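Local coordinates for putative PAS/PAC sensor protein (Nakamurella multipartita DSM 44233, PDB 6HMJ), which is a blue-light receptor that carries flavin mononucleotide in a light-oxygen-voltage domain and mediates RNA binding and translational regulation, probably through its ANTAR domain, at residues 77-80 and 86-89; 145-150 and 155-160. One frame throughout, in Å; residues are numbered along the deposited sequence.

Contact 1 of 2, residues 77-80 and 86-89; sequences NHLL and EPRP
Leu80 and Arg88 form an antiparallel hydrogen-bonded pair, Leu80 N reaching Arg88 O and Arg88 N reaching Leu80 O, both at 2.9 Å. This is the hairpin of strands 74-82 and 85-97 at one edge of the N-terminal five-stranded antiparallel sheet, whose 2-1-5-4-3 order is that of a PAS fold. Next to it, Leu79 and Pro89 make a non-hydrogen-bonded pair with diverging side chains. Arg88 bends at chi2 and chi3 and lays its guanidinium flat against Leu80: CB of Leu80 stands 3.8 Å above the guanidinium plane, over its centre, and Leu80 CD1 is 3.7 Å from Arg88 NH2. The polar ends are used elsewhere, NH2 on the carbonyl of Val33 and NH1 on the Thr82 hydroxyl. A leucine in place of Arg88 would probably leave the Val33 carbonyl and the Thr82 hydroxyl without this donor and Leu80 without its flat cover. His78 O is taken by Arg116 of the second subunit. Along the strand, His78 ND1 donates to Leu79 O at 2.7 Å, in the imidazole plane but 48° out of the carbonyl plane.

Contact 2 of 2, residues 145-150 and 155-160; sequences IVMAAF and DQAFAL
This is apolar helix-to-helix packing inside the ANTAR domain: the C-terminal end of the long helix 114-149 meets the start of helix 154-167 just after the short connection between them. Val146, Met147, Ala157 and Leu160 carry it. The axes of the two short segments come within 8.5 Å and are inclined at 116°, so the chain turns sharply here; segments 145-150 and 155-160 bury 177 Å² between them, both sides summed. Ala157 sits at the crossing, its CA 5.2 Å from that of Met147, and its methyl is met by the consecutive residues Val146 and Met147. Val146 comes at it with CG1, which lies 3.6 Å from Ala157 CB; with CG1 anti to the backbone N (chi1 167°) this branch also lies 4.2 Å from Leu160 CD1, one turn further on. From Met147 it is CG, not the sulfur, that makes the contact, 3.4 Å from Ala157 CB. Around these side chains, Met179 of helix 172-185 packs on Val146, while Gln359 and Leu363 of helix 351-372 cover Leu160. Met147 also touches Gln141 of the second subunit, and Ala148 packs on its own counterpart there. No hydrogen bond joins the two segments, so Ala157 and the branches beside it meet through shape and van der Waals contact, without a directional polar bond between the two segments.

Overall arrangement
Contact 1 comes first along the chain and is complete before contact 2 begins. Their centres lie 54 Å apart and their nearest atoms about 40 Å apart, so they do not touch. Contact 1 belongs to the N-terminal PAS-like sheet, far from the centre of the chain; contact 2 lies near that centre, in the ANTAR domain. Strand 105-112, next to 85-97 in the sheet, leads into helix 114-149, which spans the gap and ends in contact 2. Both contacts also touch the second subunit, and thus mark two separated levels of one dimer, with the flavin pocket in the C-terminal domain away from both.

Contact 1 of 2, residues 77-80 and 86-89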
loop_
_atom_site.group_PDB
_atom_site.type_symbol
_atom_site.label_atom_id
_atom_site.label_comp_id
_atom_site.label_asym_id
_atom_site.label_seq_id
_atom_site.Cartn_x
_atom_site.Cartn_y
_atom_site.Cartn_z
ATOM N N ASN A 77 7.221 -31.348 41.046
ATOM C CA ASN A 77 7.753 -31.190 39.701
ATOM C C ASN A 77 9.022 -32.017 39.552
ATOM O O ASN A 77 9.874 -32.031 40.444
ATOM C CB ASN A 77 8.054 -29.720 39.408
ATOM C CG ASN A 77 6.815 -28.845 39.469
ATOM O OD1 ASN A 77 5.691 -29.328 39.344
ATOM N ND2 ASN A 77 7.019 -27.547 39.659
ATOM N N HIS A 78 9.149 -32.699 38.418
ATOM C CA HIS A 78 10.264 -33.611 38.199
ATOM C C HIS A 78 10.390 -33.894 36.707
ATOM O O HIS A 78 9.681 -33.313 35.880
ATOM C CB HIS A 78 10.068 -34.909 38.982
ATOM C CG HIS A 78 8.874 -35.699 38.547
ATOM N ND1 HIS A 78 8.916 -36.595 37.501
ATOM C CD2 HIS A 78 7.601 -35.720 39.009
ATOM C CE1 HIS A 78 7.725 -37.140 37.342
ATOM N NE2 HIS A 78 6.908 -36.625 38.243
ATOM N N LEU A 79 11.307 -34.796 36.373
ATOM C CA LEU A 79 11.529 -35.247 35.009
ATOM C C LEU A 79 11.135 -36.713 34.863
ATOM O O LEU A 79 10.875 -37.418 35.843
ATOM C CB LEU A 79 13.001 -35.071 34.612
ATOM C CG LEU A 79 13.624 -33.682 34.722
ATOM C CD1 LEU A 79 15.077 -33.730 34.270
ATOM C CD2 LEU A 79 12.846 -32.668 33.905
ATOM N N LEU A 80 11.079 -37.164 33.611
ATOM C CA LEU A 80 10.899 -38.576 33.291
ATOM C C LEU A 80 12.040 -38.978 32.368
ATOM O O LEU A 80 12.229 -38.369 31.311
ATOM C CB LEU A 80 9.540 -38.834 32.632
ATOM C CG LEU A 80 8.312 -38.727 33.542
ATOM C CD1 LEU A 80 7.038 -38.953 32.742
ATOM C CD2 LEU A 80 8.382 -39.701 34.706
ATOM N N GLU A 86 16.365 -37.455 25.587
ATOM C CA GLU A 86 16.416 -36.465 26.651
ATOM C C GLU A 86 15.189 -36.605 27.555
ATOM O O GLU A 86 14.101 -36.951 27.088
ATOM C CB GLU A 86 16.487 -35.061 26.055
ATOM C CG GLU A 86 16.717 -33.946 27.063
ATOM C CD GLU A 86 18.147 -33.911 27.582
ATOM O OE1 GLU A 86 19.051 -34.416 26.882
ATOM O OE2 GLU A 86 18.367 -33.378 28.690
ATOM N N PRO A 87 15.339 -36.358 28.860
ATOM C CA PRO A 87 14.183 -36.476 29.757
ATOM C C PRO A 87 13.053 -35.532 29.372
ATOM O O PRO A 87 13.263 -34.488 28.749
ATOM C CB PRO A 87 14.758 -36.114 31.133
ATOM C CG PRO A 87 16.204 -36.391 31.024
ATOM C CD PRO A 87 16.579 -36.083 29.607
ATOM N N ARG A 88 11.824 -35.919 29.768
ATOM C CA ARG A 88 10.640 -35.113 29.538
ATOM C C ARG A 88 10.222 -34.405 30.822
ATOM O O ARG A 88 10.406 -34.939 31.920
ATOM C CB ARG A 88 9.472 -35.975 29.048
ATOM C CG ARG A 88 9.716 -36.676 27.725
ATOM C CD ARG A 88 9.947 -38.157 27.942
ATOM N NE ARG A 88 8.747 -38.827 28.439
ATOM C CZ ARG A 88 8.743 -40.009 29.046
ATOM N NH1 ARG A 88 9.879 -40.667 29.241
ATOM N NH2 ARG A 88 7.599 -40.536 29.462
ATOM N N PRO A 89 9.655 -33.204 30.727
ATOM C CA PRO A 89 9.124 -32.554 31.928
ATOM C C PRO A 89 7.856 -33.248 32.393
ATOM O O PRO A 89 7.030 -33.675 31.584
ATOM C CB PRO A 89 8.845 -31.123 31.463
ATOM C CG PRO A 89 8.537 -31.272 30.014
ATOM C CD PRO A 89 9.412 -32.398 29.516
#

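Contact 2 of 2, residues 145-150 and 155-160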
loop_
_atom_site.group_PDB
_atom_site.type_symbol
_atom_site.label_atom_id
_atom_site.label_comp_id
_atom_site.label_asym_id
_atom_site.label_seq_id
_atom_site.Cartn_x
_atom_site.Cartn_y
_atom_site.Cartn_z
ATOM N N ILE A 145 2.898 1.283 -3.390
ATOM C CA ILE A 145 2.359 2.629 -3.559
ATOM C C ILE A 145 3.452 3.574 -4.045
ATOM O O ILE A 145 3.248 4.362 -4.976
ATOM C CB ILE A 145 1.731 3.122 -2.243
ATOM C CG1 ILE A 145 0.433 2.364 -1.963
ATOM C CG2 ILE A 145 1.470 4.619 -2.307
ATOM C CD1 ILE A 145 -0.172 2.649 -0.602
ATOM N N VAL A 146 4.625 3.514 -3.414
ATOM C CA VAL A 146 5.732 4.374 -3.820
ATOM C C VAL A 146 6.200 4.019 -5.226
ATOM O O VAL A 146 6.518 4.905 -6.029
ATOM C CB VAL A 146 6.880 4.276 -2.797
ATOM C CG1 VAL A 146 8.145 4.911 -3.350
ATOM C CG2 VAL A 146 6.475 4.937 -1.484
ATOM N N MET A 147 6.265 2.723 -5.542
ATOM C CA MET A 147 6.712 2.293 -6.863
ATOM C C MET A 147 5.914 2.974 -7.968
ATOM O O MET A 147 6.483 3.569 -8.890
ATOM C CB MET A 147 6.586 0.773 -6.988
ATOM C CG MET A 147 7.706 -0.014 -6.329
ATOM S SD MET A 147 7.489 -1.792 -6.523
ATOM C CE MET A 147 7.696 -1.967 -8.292
ATOM N N ALA A 148 4.584 2.892 -7.895
ATOM C CA ALA A 148 3.748 3.399 -8.973
ATOM C C ALA A 148 3.494 4.898 -8.856
ATOM O O ALA A 148 3.395 5.584 -9.879
ATOM C CB ALA A 148 2.422 2.635 -9.000
ATOM N N ALA A 149 3.386 5.423 -7.633
ATOM C CA ALA A 149 3.126 6.850 -7.457
ATOM C C ALA A 149 4.224 7.689 -8.096
ATOM O O ALA A 149 3.944 8.666 -8.802
ATOM C CB ALA A 149 2.991 7.183 -5.972
ATOM N N PHE A 150 5.483 7.330 -7.851
ATOM C CA PHE A 150 6.625 8.032 -8.420
ATOM C C PHE A 150 7.249 7.294 -9.598
ATOM O O PHE A 150 8.281 7.737 -10.111
ATOM C CB PHE A 150 7.702 8.263 -7.351
ATOM C CG PHE A 150 7.242 9.089 -6.181
ATOM C CD1 PHE A 150 7.091 10.458 -6.303
ATOM C CD2 PHE A 150 6.985 8.499 -4.954
ATOM C CE1 PHE A 150 6.679 11.221 -5.230
ATOM C CE2 PHE A 150 6.573 9.263 -3.875
ATOM C CZ PHE A 150 6.421 10.621 -4.014
ATOM N N ASP A 155 13.410 -1.639 -5.580
ATOM C CA ASP A 155 14.564 -1.276 -4.763
ATOM C C ASP A 155 14.574 0.218 -4.465
ATOM O O ASP A 155 14.769 0.633 -3.317
ATOM C CB ASP A 155 15.856 -1.700 -5.460
ATOM C CG ASP A 155 16.037 -3.204 -5.483
ATOM O OD1 ASP A 155 15.912 -3.839 -4.411
ATOM O OD2 ASP A 155 16.293 -3.756 -6.573
ATOM N N GLN A 156 14.360 1.046 -5.492
ATOM C CA GLN A 156 14.284 2.489 -5.283
ATOM C C GLN A 156 13.148 2.841 -4.330
ATOM O O GLN A 156 13.322 3.643 -3.404
ATOM C CB GLN A 156 14.103 3.201 -6.624
ATOM C CG GLN A 156 15.270 3.021 -7.579
ATOM C CD GLN A 156 14.996 3.593 -8.955
ATOM O OE1 GLN A 156 13.891 3.468 -9.486
ATOM N NE2 GLN A 156 16.006 4.220 -9.544
ATOM N N ALA A 157 11.967 2.258 -4.552
ATOM C CA ALA A 157 10.836 2.514 -3.669
ATOM C C ALA A 157 11.174 2.130 -2.235
ATOM O O ALA A 157 10.890 2.880 -1.292
ATOM C CB ALA A 157 9.609 1.743 -4.153
ATOM N N PHE A 158 11.775 0.954 -2.052
ATOM C CA PHE A 158 12.160 0.516 -0.716
ATOM C C PHE A 158 13.246 1.409 -0.136
ATOM O O PHE A 158 13.232 1.716 1.062
ATOM C CB PHE A 158 12.625 -0.940 -0.764
ATOM C CG PHE A 158 12.843 -1.547 0.588
ATOM C CD1 PHE A 158 11.770 -1.965 1.354
ATOM C CD2 PHE A 158 14.122 -1.704 1.090
ATOM C CE1 PHE A 158 11.967 -2.524 2.596
ATOM C CE2 PHE A 158 14.326 -2.263 2.333
ATOM C CZ PHE A 158 13.247 -2.674 3.087
ATOM N N ALA A 159 14.201 1.835 -0.967
ATOM C CA ALA A 159 15.244 2.735 -0.486
ATOM C C ALA A 159 14.653 4.052 -0.003
ATOM O O ALA A 159 15.072 4.586 1.031
ATOM C CB ALA A 159 16.276 2.978 -1.588
ATOM N N LEU A 160 13.665 4.587 -0.730
ATOM C CA LEU A 160 13.022 5.827 -0.310
ATOM C C LEU A 160 12.273 5.640 1.002
ATOM O O LEU A 160 12.267 6.537 1.854
ATOM C CB LEU A 160 12.066 6.329 -1.392
ATOM C CG LEU A 160 12.691 6.989 -2.621
ATOM C CD1 LEU A 160 11.616 7.324 -3.638
ATOM C CD2 LEU A 160 13.468 8.236 -2.235
#